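Local coordinates for HTH cro/C1-type domain-containing protein (Pseudomonas aeruginosa, PDB 4O8B) that regulates transcription, probably as an activator that binds promoter DNA through a helix-turn-helix domain of the Cro/C1 type, and controls motility and biofilm formation through the small RNA rsmZ, at residues 69-72 against 73-77; 87-90 against 91-95; 57-61 against 62-66. All coordinates share one frame; numbering follows the deposited sequence.

Contact 1 of 3, residues 69-72 against 73-77; sequences DELA and ELILK
Leu-71 and Ile-75, one helical turn apart, form the tightly packed side of this stretch. The CG of Leu-71 lies 4.1 Å from CG1 of Ile-75, and the two side chains cross at a slant. The torsions explain the approach: Ile-75 places CG1 opposite its carbonyl carbon and beside its own N (chi1 -63°), which sends that branch back along the helix until CG1 comes 3.2 Å from the O of Leu-71. The same oxygen is the acceptor for Ile-75 N at 2.7 Å, nearly in line with the carbonyl bond, and receives a weak second bond from Leu-74 N. Isoleucine suits this place because its CG1 methylene packs over the Leu-71 carbonyl, its CD1 end meets Leu-71 CG, and the whole side chain is apolar enough for a subunit interface. Ala-72 hands its O to Leu-76 N at 3.1 Å, and its small side chain leaves room for a neighbouring loop to come close.

The other side is looser. Asp-69 O accepts from Glu-73 N at 3.2 Å in an almost straight N-H...O bond (169°), yet both Asp-69 and Glu-70 are exposed, as suits carboxylates. Asp-69 OD1 is held in a salt bridge by Arg-5, and Glu-73, bent at its second torsion, touches the opening segment mainly through CB, over the backbone oxygens of Asp-69 and Glu-70.

The result is an amphipathic helix 69-79. One side, with Ala-72 and Leu-76, rests on Tyr-63 and helix 3-13; Leu-71, Leu-74 and Ile-75 instead pack on the second subunit, where Ile-75 meets Ile-75 of the second subunit and Leu-74 meets Leu-89 of that subunit.

Contact 2 of 3, residues 87-90 against 91-95; sequences KELT and RFIEQ
The backbone O of Lys-87 is gripped twice across one turn of helix: the hydroxyl of Thr-90 donates to it over 2.7 Å from OG1, and the N of Arg-91 donates over 3.1 Å. Both donors approach from the same face of the carbonyl plane. Thr-90 can do this because its chi1 of 45° sets OG1 between its own backbone N and carbonyl carbon, directing the hydroxyl back down the helix; threonine thus satisfies its polar group on the helix's own backbone.

On a neighbouring side, Glu-88 OE2 and Arg-91 NH1 make a salt bridge of 2.5 Å, a length too short to be trusted exactly and no measure of strength. The carboxylate and guanidinium planes stand 81° apart, and OE2 approaches obliquely. NH1 alone is near: NH2 and NE of Arg-91 lie 3.8 and 4.2 Å from Glu-88 OE2, which rules out a two-pronged pairing. Both chains bend to meet, the glutamate at its second torsion and the arginine at its second and third. The three-residue spacing lets opposite charges pair on the helix surface, where Glu-88 also lies against Phe-92 of the second subunit.

Leu-89 and Ile-93 supply the apolar side, with CG of Leu-89 3.7 Å from CD1 of Ile-93. Beneath them Ile-93 N reaches the O of Leu-89 in a nearly straight bond of 2.9 Å. Phe-92 turns its ring away to meet Phe-92 of the second subunit, while Glu-94 bridges to Lys-77 of that subunit. Helix 83-99 is thus amphipathic, its Leu-89, Phe-92 and Ile-93 packing on the second subunit, as in a helical dimer interface.

Contact 3 of 3, residues 57-61 against 62-66; sequences LQVPM and AYLYC
Leu-57 meets Leu-64 at the start of the segment, its CD1 4.3 Å from CD2 of that leucine, as helix 47-57 comes to its end. Gln-58 closes that helix with a Schellman motif: its positive phi turns the chain, while its own N and the N of Val-59 return to Met-55 O and Ala-54 O.

Val-59 then points its branched side chain back inward. CB lies 4.3 Å from CD2 of Tyr-63, at a slant to the ring, and CG2 lies near CG of Leu-64, so one compact residue touches two larger ones. Pro-60 follows, a residue whose ring holds phi near the value an extended link needs. Its O accepts from Tyr-63 N at 2.8 Å, but the donor stands 53° out of the carbonyl plane. The N-H...O angle is only 131°, as expected of a tight turn rather than of a regular helix.

Met-61 finishes the segment. With its CG anti to its N (chi1 162°), the chain passes obliquely by Tyr-65, CG sitting 4.1 Å from CD2, while Met-61 O lies at the edge of that ring, near its plane, 3.5 Å from CD2. Methionine's unbranched chain lets CG lie beside the ring while its far end continues to Met-47 and Ser-50.

Tyr-65 also uses its hydroxyl, hydrogen-bonded to Ser-50, and its ring stacks on Tyr-65 of the second subunit. The bent bond from Tyr-63 is followed by two more of the same spacing, Tyr-65 N to Ala-62 O and Cys-66 N to Tyr-63 O, which implies that apolar packing and successive backbone bonds together hold this buried turn.

Overall arrangement
Along the chain the three contacts come in the order 3, 1, 2, and all reach the second subunit. The centre of contact 3 lies about 2 Å from the centre of the chain and about 10 Å from that of contact 1, which it touches: Cys-66 SG packs on the backbone of Ala-72, and Tyr-63 CE1 sits 3.4 Å from Leu-76 CD1. Contact 2 stands apart, its centre about 17 Å from that of contact 1 and about 22 Å from that of contact 3. Contacts 1 and 2, about 7 Å apart at their nearest atoms within a chain, meet across the dimer. Contact 3 leads from helix 47-57 of the helix-turn-helix domain towards helix 69-79 and itself takes part in the dimer interface.

Contact 1 of 3, residues 69-72 against 73-77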
ATOM      1  N   ASP A  69      -6.122   8.410   4.221  1.00 29.44           N
ATOM      2  CA  ASP A  69      -6.562   7.988   5.555  1.00 30.83           C
ATOM      3  C   ASP A  69      -7.728   7.003   5.547  1.00 30.35           C
ATOM      4  O   ASP A  69      -7.702   6.014   6.279  1.00 29.43           O
ATOM      5  CB  ASP A  69      -6.925   9.209   6.399  1.00 32.58           C
ATOM      6  CG  ASP A  69      -5.737  10.122   6.661  1.00 35.92           C
ATOM      7  OD1 ASP A  69      -4.788   9.689   7.351  1.00 36.96           O
ATOM      8  OD2 ASP A  69      -5.743  11.269   6.158  1.00 37.29           O
ATOM      9  N   GLU A  70      -8.747   7.260   4.735  1.00 30.65           N
ATOM     10  CA  GLU A  70      -9.899   6.361   4.682  1.00 30.06           C
ATOM     11  C   GLU A  70      -9.531   4.955   4.219  1.00 27.68           C
ATOM     12  O   GLU A  70      -9.918   3.970   4.843  1.00 26.65           O
ATOM     13  CB  GLU A  70     -10.992   6.915   3.756  1.00 33.09           C
ATOM     14  CG  GLU A  70     -12.017   7.802   4.448  1.00 37.34           C
ATOM     15  CD  GLU A  70     -13.346   7.815   3.709  1.00 39.82           C
ATOM     16  OE1 GLU A  70     -13.924   6.717   3.504  1.00 41.33           O
ATOM     17  OE2 GLU A  70     -13.818   8.912   3.341  1.00 39.37           O
ATOM     18  N   LEU A  71      -8.787   4.871   3.123  1.00 25.74           N
ATOM     19  CA  LEU A  71      -8.385   3.577   2.581  1.00 24.89           C
ATOM     20  C   LEU A  71      -7.530   2.786   3.568  1.00 23.58           C
ATOM     21  O   LEU A  71      -7.785   1.604   3.814  1.00 22.64           O
ATOM     22  CB  LEU A  71      -7.615   3.764   1.268  1.00 24.00           C
ATOM     23  CG  LEU A  71      -7.396   2.485   0.460  1.00 25.38           C
ATOM     24  CD1 LEU A  71      -8.730   1.784   0.250  1.00 25.40           C
ATOM     25  CD2 LEU A  71      -6.757   2.819  -0.877  1.00 23.43           C
ATOM     26  N   ALA A  72      -6.520   3.439   4.123  1.00 22.29           N
ATOM     27  CA  ALA A  72      -5.632   2.793   5.087  1.00 22.83           C
ATOM     28  C   ALA A  72      -6.446   2.117   6.178  1.00 22.66           C
ATOM     29  O   ALA A  72      -6.252   0.931   6.468  1.00 21.66           O
ATOM     30  CB  ALA A  72      -4.694   3.828   5.707  1.00 23.51           C
ATOM     31  N   GLU A  73      -7.362   2.875   6.772  1.00 22.06           N
ATOM     32  CA  GLU A  73      -8.209   2.346   7.832  1.00 24.50           C
ATOM     33  C   GLU A  73      -8.929   1.092   7.351  1.00 24.76           C
ATOM     34  O   GLU A  73      -9.103   0.139   8.106  1.00 24.06           O
ATOM     35  CB  GLU A  73      -9.229   3.415   8.249  1.00 26.47           C
ATOM     36  CG  GLU A  73      -9.783   3.227   9.652  1.00 30.68           C
ATOM     37  CD  GLU A  73      -8.683   2.980  10.672  1.00 32.30           C
ATOM     38  OE1 GLU A  73      -7.702   3.752  10.696  1.00 32.16           O
ATOM     39  OE2 GLU A  73      -8.806   2.007  11.454  1.00 32.83           O
ATOM     40  N   LEU A  74      -9.337   1.101   6.081  1.00 25.87           N
ATOM     41  CA  LEU A  74     -10.041  -0.037   5.497  1.00 26.80           C
ATOM     42  C   LEU A  74      -9.085  -1.204   5.258  1.00 26.11           C
ATOM     43  O   LEU A  74      -9.458  -2.366   5.421  1.00 27.10           O
ATOM     44  CB  LEU A  74     -10.696   0.372   4.175  1.00 26.64           C
ATOM     45  CG  LEU A  74     -12.107  -0.162   3.931  1.00 28.52           C
ATOM     46  CD1 LEU A  74     -13.082   0.553   4.860  1.00 28.54           C
ATOM     47  CD2 LEU A  74     -12.509   0.063   2.482  1.00 28.88           C
ATOM     48  N   ILE A  75      -7.853  -0.883   4.873  1.00 25.74           N
ATOM     49  CA  ILE A  75      -6.843  -1.904   4.601  1.00 26.68           C
ATOM     50  C   ILE A  75      -6.494  -2.703   5.861  1.00 26.97           C
ATOM     51  O   ILE A  75      -6.128  -3.878   5.771  1.00 26.29           O
ATOM     52  CB  ILE A  75      -5.541  -1.284   4.039  1.00 24.36           C
ATOM     53  CG1 ILE A  75      -5.828  -0.617   2.696  1.00 23.13           C
ATOM     54  CG2 ILE A  75      -4.472  -2.355   3.888  1.00 21.52           C
ATOM     55  CD1 ILE A  75      -4.579  -0.149   1.964  1.00 22.85           C
ATOM     56  N   LEU A  76      -6.599  -2.062   7.014  1.00 27.37           N
ATOM     57  CA  LEU A  76      -6.303  -2.730   8.275  1.00 29.00           C
ATOM     58  C   LEU A  76      -7.492  -3.562   8.722  1.00 28.67           C
ATOM     59  O   LEU A  76      -7.335  -4.636   9.303  1.00 28.35           O
ATOM     60  CB  LEU A  76      -5.951  -1.708   9.362  1.00 29.16           C
ATOM     61  CG  LEU A  76      -4.640  -0.937   9.196  1.00 29.95           C
ATOM     62  CD1 LEU A  76      -4.347  -0.176  10.481  1.00 30.28           C
ATOM     63  CD2 LEU A  76      -3.503  -1.908   8.890  1.00 29.67           C
ATOM     64  N   LYS A  77      -8.687  -3.054   8.442  1.00 28.91           N
ATOM     65  CA  LYS A  77      -9.914  -3.749   8.815  1.00 29.47           C
ATOM     66  C   LYS A  77     -10.093  -5.034   8.014  1.00 28.55           C
ATOM     67  O   LYS A  77     -10.279  -6.105   8.586  1.00 29.78           O
ATOM     68  CB  LYS A  77     -11.124  -2.834   8.614  1.00 28.74           C
ATOM     69  CG  LYS A  77     -11.164  -1.657   9.572  1.00 28.73           C
ATOM     70  CD  LYS A  77     -12.436  -0.851   9.399  1.00 31.11           C
ATOM     71  CE  LYS A  77     -12.274   0.545   9.982  1.00 33.68           C
ATOM     72  NZ  LYS A  77     -13.370   1.460   9.539  1.00 35.23           N
TER

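Contact 2 of 3, residues 87-90 against 91-95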
ATOM      1  N   LYS A  87     -14.513 -13.739   2.653  1.00 35.64           N
ATOM      2  CA  LYS A  87     -15.276 -14.204   1.499  1.00 35.33           C
ATOM      3  C   LYS A  87     -16.552 -13.387   1.377  1.00 34.71           C
ATOM      4  O   LYS A  87     -16.941 -12.978   0.280  1.00 34.61           O
ATOM      5  CB  LYS A  87     -15.630 -15.687   1.665  1.00 36.50           C
ATOM      6  CG  LYS A  87     -14.430 -16.587   1.906  1.00 39.33           C
ATOM      7  CD  LYS A  87     -14.866 -17.999   2.256  1.00 40.93           C
ATOM      8  CE  LYS A  87     -13.670 -18.862   2.625  1.00 41.92           C
ATOM      9  NZ  LYS A  87     -14.037 -19.904   3.628  1.00 41.97           N
ATOM     10  N   GLU A  88     -17.207 -13.157   2.513  1.00 34.20           N
ATOM     11  CA  GLU A  88     -18.445 -12.378   2.551  1.00 33.03           C
ATOM     12  C   GLU A  88     -18.197 -10.961   2.055  1.00 31.22           C
ATOM     13  O   GLU A  88     -19.044 -10.367   1.388  1.00 28.97           O
ATOM     14  CB  GLU A  88     -18.990 -12.338   3.978  1.00 36.17           C
ATOM     15  CG  GLU A  88     -20.174 -13.255   4.236  1.00 41.09           C
ATOM     16  CD  GLU A  88     -21.499 -12.518   4.159  1.00 44.65           C
ATOM     17  OE1 GLU A  88     -21.601 -11.418   4.749  1.00 45.86           O
ATOM     18  OE2 GLU A  88     -22.447 -13.047   3.537  1.00 46.82           O
ATOM     19  N   LEU A  89     -17.027 -10.417   2.390  1.00 29.79           N
ATOM     20  CA  LEU A  89     -16.663  -9.072   1.986  1.00 28.83           C
ATOM     21  C   LEU A  89     -16.620  -8.968   0.460  1.00 29.31           C
ATOM     22  O   LEU A  89     -17.365  -8.188  -0.137  1.00 27.73           O
ATOM     23  CB  LEU A  89     -15.302  -8.698   2.567  1.00 27.03           C
ATOM     24  CG  LEU A  89     -14.837  -7.251   2.347  1.00 26.69           C
ATOM     25  CD1 LEU A  89     -15.649  -6.311   3.221  1.00 25.89           C
ATOM     26  CD2 LEU A  89     -13.357  -7.140   2.679  1.00 24.59           C
ATOM     27  N   THR A  90     -15.747  -9.756  -0.165  1.00 30.28           N
ATOM     28  CA  THR A  90     -15.615  -9.752  -1.617  1.00 32.57           C
ATOM     29  C   THR A  90     -16.963  -9.921  -2.300  1.00 32.80           C
ATOM     30  O   THR A  90     -17.260  -9.241  -3.287  1.00 33.08           O
ATOM     31  CB  THR A  90     -14.664 -10.867  -2.103  1.00 33.63           C
ATOM     32  OG1 THR A  90     -14.974 -12.088  -1.419  1.00 36.51           O
ATOM     33  CG2 THR A  90     -13.218 -10.491  -1.845  1.00 34.07           C
ATOM     34  N   ARG A  91     -17.780 -10.822  -1.773  1.00 33.59           N
ATOM     35  CA  ARG A  91     -19.103 -11.074  -2.340  1.00 33.85           C
ATOM     36  C   ARG A  91     -19.941  -9.798  -2.341  1.00 31.22           C
ATOM     37  O   ARG A  91     -20.633  -9.502  -3.312  1.00 31.12           O
ATOM     38  CB  ARG A  91     -19.835 -12.155  -1.533  1.00 37.39           C
ATOM     39  CG  ARG A  91     -21.199 -12.509  -2.105  1.00 41.55           C
ATOM     40  CD  ARG A  91     -22.238 -12.659  -1.007  1.00 46.09           C
ATOM     41  NE  ARG A  91     -22.353 -14.027  -0.529  1.00 50.07           N
ATOM     42  CZ  ARG A  91     -23.017 -14.381   0.573  1.00 52.70           C
ATOM     43  NH1 ARG A  91     -23.613 -13.461   1.316  1.00 54.14           N
ATOM     44  NH2 ARG A  91     -23.098 -15.663   0.919  1.00 52.95           N
ATOM     45  N   PHE A  92     -19.870  -9.050  -1.244  1.00 28.96           N
ATOM     46  CA  PHE A  92     -20.625  -7.811  -1.119  1.00 27.97           C
ATOM     47  C   PHE A  92     -20.068  -6.735  -2.041  1.00 27.21           C
ATOM     48  O   PHE A  92     -20.823  -6.038  -2.723  1.00 27.80           O
ATOM     49  CB  PHE A  92     -20.584  -7.317   0.331  1.00 28.26           C
ATOM     50  CG  PHE A  92     -21.443  -6.114   0.585  1.00 28.68           C
ATOM     51  CD1 PHE A  92     -22.823  -6.179   0.413  1.00 29.31           C
ATOM     52  CD2 PHE A  92     -20.873  -4.914   0.995  1.00 28.61           C
ATOM     53  CE1 PHE A  92     -23.627  -5.060   0.654  1.00 30.18           C
ATOM     54  CE2 PHE A  92     -21.666  -3.792   1.236  1.00 29.62           C
ATOM     55  CZ  PHE A  92     -23.046  -3.866   1.065  1.00 29.17           C
ATOM     56  N   ILE A  93     -18.744  -6.598  -2.059  1.00 25.09           N
ATOM     57  CA  ILE A  93     -18.093  -5.596  -2.900  1.00 23.97           C
ATOM     58  C   ILE A  93     -18.411  -5.838  -4.376  1.00 24.20           C
ATOM     59  O   ILE A  93     -18.761  -4.907  -5.103  1.00 20.88           O
ATOM     60  CB  ILE A  93     -16.566  -5.613  -2.708  1.00 22.98           C
ATOM     61  CG1 ILE A  93     -16.229  -5.377  -1.233  1.00 23.20           C
ATOM     62  CG2 ILE A  93     -15.920  -4.529  -3.567  1.00 23.47           C
ATOM     63  CD1 ILE A  93     -14.759  -5.529  -0.900  1.00 22.97           C
ATOM     64  N   GLU A  94     -18.291  -7.093  -4.813  1.00 25.86           N
ATOM     65  CA  GLU A  94     -18.587  -7.442  -6.191  1.00 27.66           C
ATOM     66  C   GLU A  94     -20.004  -7.036  -6.560  1.00 27.96           C
ATOM     67  O   GLU A  94     -20.249  -6.498  -7.641  1.00 29.10           O
ATOM     68  CB  GLU A  94     -18.416  -8.947  -6.425  1.00 30.25           C
ATOM     69  CG  GLU A  94     -16.999  -9.377  -6.774  1.00 33.77           C
ATOM     70  CD  GLU A  94     -16.378  -8.520  -7.860  1.00 36.16           C
ATOM     71  OE1 GLU A  94     -17.003  -8.357  -8.928  1.00 38.52           O
ATOM     72  OE2 GLU A  94     -15.262  -7.997  -7.640  1.00 37.38           O
ATOM     73  N   GLN A  95     -20.940  -7.289  -5.651  1.00 27.78           N
ATOM     74  CA  GLN A  95     -22.341  -6.948  -5.880  1.00 28.44           C
ATOM     75  C   GLN A  95     -22.489  -5.451  -6.106  1.00 28.59           C
ATOM     76  O   GLN A  95     -23.253  -5.016  -6.969  1.00 28.92           O
ATOM     77  CB  GLN A  95     -23.190  -7.376  -4.683  1.00 27.45           C
ATOM     78  CG  GLN A  95     -24.681  -7.411  -4.973  1.00 30.04           C
ATOM     79  CD  GLN A  95     -25.502  -7.848  -3.766  1.00 29.42           C
ATOM     80  OE1 GLN A  95     -25.307  -8.939  -3.234  1.00 31.31           O
ATOM     81  NE2 GLN A  95     -26.417  -6.993  -3.335  1.00 27.81           N
TER

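Contact 3 of 3, residues 57-61 against 62-66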
ATOM      1  N   LEU A  57       5.263  -5.585  12.620  1.00 23.31           N
ATOM      2  CA  LEU A  57       4.110  -4.777  13.015  1.00 22.96           C
ATOM      3  C   LEU A  57       2.789  -5.506  12.796  1.00 21.63           C
ATOM      4  O   LEU A  57       1.757  -5.095  13.327  1.00 20.46           O
ATOM      5  CB  LEU A  57       4.104  -3.448  12.256  1.00 23.36           C
ATOM      6  CG  LEU A  57       4.914  -2.302  12.866  1.00 24.58           C
ATOM      7  CD1 LEU A  57       4.955  -1.137  11.890  1.00 26.11           C
ATOM      8  CD2 LEU A  57       4.285  -1.882  14.181  1.00 27.35           C
ATOM      9  N   GLN A  58       2.827  -6.574  12.007  1.00 21.20           N
ATOM     10  CA  GLN A  58       1.624  -7.353  11.725  1.00 22.73           C
ATOM     11  C   GLN A  58       0.599  -6.583  10.903  1.00 22.95           C
ATOM     12  O   GLN A  58      -0.611  -6.758  11.079  1.00 22.88           O
ATOM     13  CB  GLN A  58       0.977  -7.823  13.027  1.00 24.26           C
ATOM     14  CG  GLN A  58       1.637  -9.035  13.669  1.00 29.27           C
ATOM     15  CD  GLN A  58       1.328 -10.320  12.931  1.00 32.08           C
ATOM     16  OE1 GLN A  58       1.814 -10.559  11.822  1.00 32.84           O
ATOM     17  NE2 GLN A  58       0.494 -11.160  13.546  1.00 33.94           N
ATOM     18  N   VAL A  59       1.078  -5.728  10.002  1.00 22.76           N
ATOM     19  CA  VAL A  59       0.192  -4.950   9.142  1.00 20.69           C
ATOM     20  C   VAL A  59       0.629  -5.080   7.694  1.00 20.97           C
ATOM     21  O   VAL A  59       1.820  -5.246   7.405  1.00 22.63           O
ATOM     22  CB  VAL A  59       0.186  -3.451   9.525  1.00 20.06           C
ATOM     23  CG1 VAL A  59      -0.578  -3.250  10.819  1.00 19.04           C
ATOM     24  CG2 VAL A  59       1.620  -2.950   9.669  1.00 19.99           C
ATOM     25  N   PRO A  60      -0.326  -5.017   6.752  1.00 19.34           N
ATOM     26  CA  PRO A  60      -0.002  -5.123   5.325  1.00 17.68           C
ATOM     27  C   PRO A  60       0.972  -4.028   4.908  1.00 16.22           C
ATOM     28  O   PRO A  60       0.812  -2.872   5.289  1.00 15.36           O
ATOM     29  CB  PRO A  60      -1.363  -4.968   4.654  1.00 17.33           C
ATOM     30  CG  PRO A  60      -2.298  -5.542   5.663  1.00 17.95           C
ATOM     31  CD  PRO A  60      -1.781  -4.951   6.950  1.00 18.39           C
ATOM     32  N   MET A  61       1.978  -4.403   4.130  1.00 15.93           N
ATOM     33  CA  MET A  61       2.964  -3.437   3.660  1.00 18.27           C
ATOM     34  C   MET A  61       2.263  -2.248   3.022  1.00 18.40           C
ATOM     35  O   MET A  61       2.705  -1.104   3.160  1.00 17.46           O
ATOM     36  CB  MET A  61       3.900  -4.092   2.639  1.00 20.65           C
ATOM     37  CG  MET A  61       4.669  -3.095   1.788  1.00 23.63           C
ATOM     38  SD  MET A  61       5.692  -3.889   0.542  1.00 28.43           S
ATOM     39  CE  MET A  61       7.177  -4.198   1.468  1.00 27.68           C
ATOM     40  N   ALA A  62       1.162  -2.529   2.323  1.00 18.23           N
ATOM     41  CA  ALA A  62       0.394  -1.490   1.653  1.00 20.36           C
ATOM     42  C   ALA A  62      -0.041  -0.388   2.618  1.00 20.35           C
ATOM     43  O   ALA A  62      -0.020   0.791   2.269  1.00 20.84           O
ATOM     44  CB  ALA A  62      -0.831  -2.105   0.984  1.00 21.22           C
ATOM     45  N   TYR A  63      -0.435  -0.781   3.826  1.00 19.72           N
ATOM     46  CA  TYR A  63      -0.872   0.173   4.833  1.00 20.16           C
ATOM     47  C   TYR A  63       0.182   1.255   5.065  1.00 19.84           C
ATOM     48  O   TYR A  63      -0.135   2.448   5.110  1.00 17.32           O
ATOM     49  CB  TYR A  63      -1.157  -0.541   6.154  1.00 21.57           C
ATOM     50  CG  TYR A  63      -1.483   0.393   7.296  1.00 23.04           C
ATOM     51  CD1 TYR A  63      -2.658   1.144   7.292  1.00 23.83           C
ATOM     52  CD2 TYR A  63      -0.585   0.578   8.351  1.00 23.89           C
ATOM     53  CE1 TYR A  63      -2.954   2.028   8.336  1.00 23.91           C
ATOM     54  CE2 TYR A  63      -0.869   1.455   9.396  1.00 22.71           C
ATOM     55  CZ  TYR A  63      -2.045   2.191   9.369  1.00 22.95           C
ATOM     56  OH  TYR A  63      -2.328   3.065  10.390  1.00 25.32           O
ATOM     57  N   LEU A  64       1.428   0.824   5.219  1.00 19.19           N
ATOM     58  CA  LEU A  64       2.540   1.746   5.459  1.00 19.20           C
ATOM     59  C   LEU A  64       2.793   2.665   4.269  1.00 18.60           C
ATOM     60  O   LEU A  64       3.564   3.620   4.364  1.00 18.00           O
ATOM     61  CB  LEU A  64       3.800   0.946   5.781  1.00 19.38           C
ATOM     62  CG  LEU A  64       3.670   0.008   6.991  1.00 18.15           C
ATOM     63  CD1 LEU A  64       4.836  -0.966   7.026  1.00 19.34           C
ATOM     64  CD2 LEU A  64       3.610   0.827   8.267  1.00 19.14           C
ATOM     65  N   TYR A  65       2.124   2.381   3.156  1.00 19.00           N
ATOM     66  CA  TYR A  65       2.260   3.181   1.938  1.00 19.91           C
ATOM     67  C   TYR A  65       0.898   3.681   1.468  1.00 21.15           C
ATOM     68  O   TYR A  65       0.701   3.942   0.281  1.00 20.89           O
ATOM     69  CB  TYR A  65       2.909   2.350   0.828  1.00 20.85           C
ATOM     70  CG  TYR A  65       4.402   2.164   0.974  1.00 21.49           C
ATOM     71  CD1 TYR A  65       5.292   3.178   0.607  1.00 21.17           C
ATOM     72  CD2 TYR A  65       4.928   0.979   1.494  1.00 21.63           C
ATOM     73  CE1 TYR A  65       6.667   3.009   0.736  1.00 21.77           C
ATOM     74  CE2 TYR A  65       6.309   0.804   1.631  1.00 21.83           C
ATOM     75  CZ  TYR A  65       7.167   1.823   1.256  1.00 21.04           C
ATOM     76  OH  TYR A  65       8.526   1.649   1.394  1.00 22.03           O
ATOM     77  N   CYS A  66      -0.038   3.812   2.402  1.00 22.67           N
ATOM     78  CA  CYS A  66      -1.387   4.280   2.088  1.00 23.59           C
ATOM     79  C   CYS A  66      -1.629   5.692   2.610  1.00 23.45           C
ATOM     80  O   CYS A  66      -2.055   5.875   3.746  1.00 24.33           O
ATOM     81  CB  CYS A  66      -2.419   3.322   2.683  1.00 23.80           C
ATOM     82  SG  CYS A  66      -4.112   3.937   2.603  1.00 23.94           S
TER